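Local coordinates for protein 24-sterol C-methyltransferase (Haloferax volcanii, PDB 6F5Z) that probably transfers methyl groups from S-adenosyl-L-methionine, and forms a complex with the Trm112 methyltransferase activator, at residues B[52-57]-B[80-85]; B[163-168]-B[180-185]. All coordinates share one frame; numbering follows the deposited sequence.

Contact 1 (B[52-57]-B[80-85])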
loop_
_atom_site.group_PDB
_atom_site.type_symbol
_atom_site.label_atom_id
_atom_site.label_comp_id
_atom_site.label_asym_id
_atom_site.label_seq_id
_atom_site.Cartn_x
_atom_site.Cartn_y
_atom_site.Cartn_z
ATOM N N ALA B 52 -13.414 3.739 13.158
ATOM C CA ALA B 52 -12.839 3.456 11.845
ATOM C C ALA B 52 -13.926 3.157 10.835
ATOM O O ALA B 52 -13.821 3.591 9.689
ATOM C CB ALA B 52 -11.901 2.274 11.954
ATOM N N LEU B 53 -14.968 2.413 11.234
ATOM C CA LEU B 53 -16.069 2.131 10.325
ATOM C C LEU B 53 -16.817 3.399 9.972
ATOM O O LEU B 53 -17.205 3.599 8.827
ATOM C CB LEU B 53 -17.046 1.102 10.893
ATOM C CG LEU B 53 -16.476 -0.292 11.080
ATOM C CD1 LEU B 53 -17.497 -1.183 11.758
ATOM C CD2 LEU B 53 -16.076 -0.910 9.707
ATOM N N ARG B 54 -17.066 4.262 10.976
ATOM C CA ARG B 54 -17.766 5.515 10.677
ATOM C C ARG B 54 -16.940 6.391 9.740
ATOM O O ARG B 54 -17.504 6.987 8.824
ATOM C CB ARG B 54 -18.111 6.277 11.958
ATOM C CG ARG B 54 -19.192 5.565 12.753
ATOM C CD ARG B 54 -19.709 6.351 13.987
ATOM N NE ARG B 54 -18.644 6.627 14.966
ATOM C CZ ARG B 54 -18.281 5.776 15.922
ATOM N NH1 ARG B 54 -18.908 4.606 16.056
ATOM N NH2 ARG B 54 -17.319 6.101 16.771
ATOM N N ALA B 55 -15.603 6.454 9.924
ATOM C CA ALA B 55 -14.721 7.223 9.056
ATOM C C ALA B 55 -14.713 6.638 7.650
ATOM O O ALA B 55 -14.772 7.398 6.673
ATOM C CB ALA B 55 -13.298 7.244 9.610
ATOM N N LEU B 56 -14.696 5.294 7.529
ATOM C CA LEU B 56 -14.716 4.707 6.185
ATOM C C LEU B 56 -16.029 4.950 5.472
ATOM O O LEU B 56 -16.040 5.116 4.244
ATOM C CB LEU B 56 -14.397 3.223 6.248
ATOM C CG LEU B 56 -12.924 2.891 6.551
ATOM C CD1 LEU B 56 -12.749 1.398 6.830
ATOM C CD2 LEU B 56 -11.983 3.390 5.431
ATOM N N ARG B 57 -17.147 4.933 6.211
ATOM C CA ARG B 57 -18.445 5.211 5.556
ATOM C C ARG B 57 -18.544 6.675 5.130
ATOM O O ARG B 57 -18.903 6.962 3.984
ATOM C CB ARG B 57 -19.578 4.856 6.508
ATOM C CG ARG B 57 -20.955 5.012 5.889
ATOM C CD ARG B 57 -21.978 4.330 6.778
ATOM N NE ARG B 57 -23.339 4.549 6.275
ATOM C CZ ARG B 57 -24.081 5.605 6.599
ATOM N NH1 ARG B 57 -23.616 6.520 7.447
ATOM N NH2 ARG B 57 -25.300 5.748 6.091
ATOM N N ALA B 80 -23.978 2.776 20.159
ATOM C CA ALA B 80 -24.551 4.044 20.638
ATOM C C ALA B 80 -23.966 5.263 19.915
ATOM O O ALA B 80 -24.668 6.247 19.720
ATOM C CB ALA B 80 -24.320 4.167 22.139
ATOM N N TYR B 81 -22.706 5.178 19.417
ATOM C CA TYR B 81 -22.061 6.288 18.728
ATOM C C TYR B 81 -22.338 6.293 17.242
ATOM O O TYR B 81 -21.845 7.179 16.540
ATOM C CB TYR B 81 -20.534 6.237 18.911
ATOM C CG TYR B 81 -20.037 6.109 20.336
ATOM C CD1 TYR B 81 -20.624 6.835 21.374
ATOM C CD2 TYR B 81 -18.917 5.338 20.634
ATOM C CE1 TYR B 81 -20.145 6.740 22.679
ATOM C CE2 TYR B 81 -18.428 5.241 21.928
ATOM C CZ TYR B 81 -19.046 5.944 22.949
ATOM O OH TYR B 81 -18.578 5.837 24.226
ATOM N N THR B 82 -23.084 5.298 16.758
ATOM C CA THR B 82 -23.272 5.146 15.311
ATOM C C THR B 82 -24.682 5.538 14.872
ATOM O O THR B 82 -25.638 5.061 15.452
ATOM C CB THR B 82 -22.851 3.703 14.923
ATOM O OG1 THR B 82 -21.513 3.438 15.417
ATOM C CG2 THR B 82 -22.901 3.474 13.429
ATOM N N ASP B 83 -24.803 6.387 13.837
ATOM C CA ASP B 83 -26.103 6.886 13.360
ATOM C C ASP B 83 -26.606 6.195 12.075
ATOM O O ASP B 83 -27.324 6.811 11.283
ATOM C CB ASP B 83 -26.072 8.414 13.202
ATOM C CG ASP B 83 -25.829 9.193 14.491
ATOM O OD1 ASP B 83 -26.215 8.690 15.578
ATOM O OD2 ASP B 83 -25.243 10.300 14.416
ATOM N N THR B 84 -26.278 4.898 11.898
ATOM C CA THR B 84 -26.726 4.111 10.746
ATOM C C THR B 84 -26.779 2.649 11.120
ATOM O O THR B 84 -25.993 2.198 11.960
ATOM C CB THR B 84 -25.804 4.290 9.515
ATOM O OG1 THR B 84 -26.241 3.406 8.460
ATOM C CG2 THR B 84 -24.338 3.973 9.824
ATOM N N ASP B 85 -27.691 1.904 10.492
ATOM C CA ASP B 85 -27.757 0.471 10.669
ATOM C C ASP B 85 -26.895 -0.267 9.624
ATOM O O ASP B 85 -26.784 -1.489 9.700
ATOM C CB ASP B 85 -29.204 -0.004 10.670
ATOM C CG ASP B 85 -29.926 0.375 11.954
ATOM O OD1 ASP B 85 -29.322 0.224 13.045
ATOM O OD2 ASP B 85 -31.103 0.782 11.872
#
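R54, on helix 51-60, reaches across to Y81 and T82 in the loop that follows helix 72-80, and it illustrates how an arginine can use its whole length in one contact. Its CB points to the loop, and CG already lies 4.1 Å from T82 OG1. CD comes within 3.4 Å of Y81 O, and NE stays near that same carbonyl oxygen. A bend about CG–CD (chi3 -61°) turns the guanidinium so that Y81 CB sits over one face, toward the rim, with CZ 3.8 Å from it. The Y81 ring stands at a steep 79° to the guanidinium plane and continues away, its OH bonded to D16 and its ring in a cation-pi contact with K17. The tip then grips the loop: NH1 donates to T82 OG1 over 2.9 Å, in a noticeably bent bond (141° at the hydrogen). NH1 also bonds S49 O, while T82 OG1 in turn bonds A78 O at the end of helix 72-80, so the hydroxyl bridges the arginine and the helix. With an alanine here, T82 OG1 would probably lose its donor and Y81 CB the flat group it rests on, leaving a gap between helix and loop.

One turn on, R57 is extended from CG to NE, and T84 OG1 hovers 3.4 Å above one face of its guanidinium without a hydrogen bond. The T84 methyl CG2 lies 3.6 Å from R57 NH1, while its hydroxyl is taken by D86 N. This surface contact ties the first helix after strand 41-45 to the loop between helix 72-80 and strand 87-91, within the Rossmann-like fold of class I methyltransferases.

Contact 2 (B[163-168]-B[180-185])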
loop_
_atom_site.group_PDB
_atom_site.type_symbol
_atom_site.label_atom_id
_atom_site.label_comp_id
_atom_site.label_asym_id
_atom_site.label_seq_id
_atom_site.Cartn_x
_atom_site.Cartn_y
_atom_site.Cartn_z
ATOM N N TRP B 163 6.181 -8.056 17.653
ATOM C CA TRP B 163 6.905 -8.403 16.446
ATOM C C TRP B 163 7.611 -7.203 15.883
ATOM O O TRP B 163 7.123 -6.075 16.026
ATOM C CB TRP B 163 5.955 -8.915 15.355
ATOM C CG TRP B 163 5.485 -10.334 15.501
ATOM C CD1 TRP B 163 6.014 -11.323 16.298
ATOM C CD2 TRP B 163 4.368 -10.913 14.826
ATOM N NE1 TRP B 163 5.273 -12.481 16.164
ATOM C CE2 TRP B 163 4.264 -12.258 15.246
ATOM C CE3 TRP B 163 3.421 -10.409 13.921
ATOM C CZ2 TRP B 163 3.236 -13.103 14.779
ATOM C CZ3 TRP B 163 2.433 -11.245 13.440
ATOM C CH2 TRP B 163 2.340 -12.574 13.874
ATOM N N SER B 164 8.727 -7.452 15.176
ATOM C CA SER B 164 9.393 -6.367 14.437
ATOM C C SER B 164 8.664 -6.092 13.095
ATOM O O SER B 164 7.815 -6.873 12.677
ATOM C CB SER B 164 10.830 -6.765 14.101
ATOM O OG SER B 164 10.750 -7.902 13.264
ATOM N N HIS B 165 9.070 -5.042 12.379
ATOM C CA HIS B 165 8.507 -4.786 11.044
ATOM C C HIS B 165 8.701 -6.068 10.188
ATOM O O HIS B 165 7.769 -6.532 9.516
ATOM C CB HIS B 165 9.268 -3.648 10.353
ATOM C CG HIS B 165 8.973 -2.270 10.854
ATOM N ND1 HIS B 165 8.924 -1.188 9.967
ATOM C CD2 HIS B 165 8.678 -1.822 12.092
ATOM C CE1 HIS B 165 8.676 -0.116 10.715
ATOM N NE2 HIS B 165 8.552 -0.432 12.001
ATOM N N ALA B 166 9.929 -6.644 10.217
ATOM C CA ALA B 166 10.205 -7.853 9.411
ATOM C C ALA B 166 9.341 -9.034 9.818
ATOM O O ALA B 166 8.844 -9.785 8.965
ATOM C CB ALA B 166 11.691 -8.210 9.477
ATOM N N GLU B 167 9.136 -9.211 11.119
ATOM C CA GLU B 167 8.288 -10.317 11.574
ATOM C C GLU B 167 6.841 -10.185 11.116
ATOM O O GLU B 167 6.183 -11.194 10.825
ATOM C CB GLU B 167 8.363 -10.471 13.089
ATOM C CG GLU B 167 9.670 -11.147 13.509
ATOM C CD GLU B 167 9.982 -11.070 14.992
ATOM O OE1 GLU B 167 9.635 -10.056 15.639
ATOM O OE2 GLU B 167 10.638 -12.011 15.494
ATOM N N TYR B 168 6.312 -8.935 11.047
ATOM C CA TYR B 168 4.949 -8.744 10.534
ATOM C C TYR B 168 4.926 -9.126 9.045
ATOM O O TYR B 168 4.013 -9.820 8.625
ATOM C CB TYR B 168 4.527 -7.267 10.656
ATOM C CG TYR B 168 3.798 -7.005 11.952
ATOM C CD1 TYR B 168 2.429 -7.250 12.069
ATOM C CD2 TYR B 168 4.476 -6.534 13.084
ATOM C CE1 TYR B 168 1.758 -7.067 13.277
ATOM C CE2 TYR B 168 3.798 -6.309 14.289
ATOM C CZ TYR B 168 2.452 -6.618 14.391
ATOM O OH TYR B 168 1.786 -6.465 15.577
ATOM N N ALA B 180 1.837 -5.708 0.568
ATOM C CA ALA B 180 1.805 -4.644 -0.448
ATOM C C ALA B 180 2.491 -3.361 -0.039
ATOM O O ALA B 180 2.878 -2.573 -0.909
ATOM C CB ALA B 180 0.363 -4.331 -0.830
ATOM N N GLU B 181 2.588 -3.129 1.277
ATOM C CA GLU B 181 3.108 -1.887 1.782
ATOM C C GLU B 181 3.426 -2.083 3.238
ATOM O O GLU B 181 2.738 -2.852 3.926
ATOM C CB GLU B 181 1.983 -0.821 1.669
ATOM C CG GLU B 181 2.461 0.585 1.914
ATOM C CD GLU B 181 1.948 1.241 3.179
ATOM O OE1 GLU B 181 2.597 1.087 4.237
ATOM O OE2 GLU B 181 0.927 1.958 3.104
ATOM N N GLN B 182 4.443 -1.386 3.710
ATOM C CA GLN B 182 4.691 -1.371 5.151
ATOM C C GLN B 182 5.312 -0.021 5.478
ATOM O O GLN B 182 6.237 0.398 4.778
ATOM C CB GLN B 182 5.543 -2.532 5.610
ATOM C CG GLN B 182 5.624 -2.525 7.151
ATOM C CD GLN B 182 6.445 -3.670 7.679
ATOM O OE1 GLN B 182 7.643 -3.737 7.338
ATOM N NE2 GLN B 182 5.844 -4.572 8.481
ATOM N N ASP B 183 4.771 0.662 6.482
ATOM C CA ASP B 183 5.250 2.015 6.737
ATOM C C ASP B 183 5.103 2.411 8.190
ATOM O O ASP B 183 4.423 1.754 8.972
ATOM C CB ASP B 183 4.358 2.971 5.897
ATOM C CG ASP B 183 4.926 4.346 5.549
ATOM O OD1 ASP B 183 6.146 4.569 5.781
ATOM O OD2 ASP B 183 4.179 5.156 4.927
ATOM N N SER B 184 5.759 3.528 8.540
ATOM C CA SER B 184 5.609 4.191 9.832
ATOM C C SER B 184 4.772 5.460 9.578
ATOM O O SER B 184 5.068 6.206 8.641
ATOM C CB SER B 184 6.979 4.625 10.342
ATOM O OG SER B 184 7.781 3.487 10.611
ATOM N N ILE B 185 3.736 5.675 10.373
ATOM C CA ILE B 185 2.891 6.860 10.263
ATOM C C ILE B 185 3.112 7.682 11.528
ATOM O O ILE B 185 2.788 7.229 12.639
ATOM C CB ILE B 185 1.409 6.442 10.124
ATOM C CG1 ILE B 185 1.251 5.582 8.819
ATOM C CG2 ILE B 185 0.521 7.705 10.021
ATOM C CD1 ILE B 185 -0.182 5.082 8.615
HETATM O O HOH W 1 8.045 2.183 12.967
HETATM O O HOH W 2 9.205 -1.499 7.199
#
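H165 and Q182 meet where helix 165-174 starts. S164 is the N-cap: its OG accepts from E167 N at 3.0 Å, and S164 N returns a bond to E167 OE1, completing a capping box. H165 follows in the first turn and gives two things to the strand. Its carbonyl O receives Q182 NE2 at 2.9 Å in a nearly straight bond (165°), the acceptor lying in the amide plane while NE2 is tilted 28° from the plane of the carbonyl. Its ring is held at the edge by two waters, one joining NE2 to S184 OG and the other joining ND1 to Q182 OE1, and CE1 stands 3.7 Å from S184 OG.

The extended Q182 chain, with CG anti to the backbone N (chi1 -174°), leaves strand 178-185, the outermost strand within this chain, at the antiparallel end of this Rossmann-like sheet. Both ends of its amide have further partners: NE2 also bonds T221 OG1, and OE1 takes R169 NH1 as well as the water, a set that should discourage flipping. At Y168, CB packs 3.7 Å from Q182 NE2, while the ring, with W163 CE3 over one face, turns inward toward C138 and V140 of strand 134-140.

Contacts 1 and 2 share no helix or strand and lie on opposite sides of the chain's centre, their centres 28 Å apart. Contact 1 is a surface contact in the parallel part of the sheet, beside strand 87-91, whereas contact 2 is partly buried and joins a helix to this chain's outermost strand, at the sheet's antiparallel end, where the backbone of Q182 also bonds a second copy of the protein. The chemistry follows place: in contact 1 loop atoms lie over arginine guanidinium faces, with one hydrogen bond to a threonine hydroxyl, while contact 2 relies on a neutral amide, a backbone carbonyl and waters round an imidazole. The chain closes contact 1 before it opens contact 2.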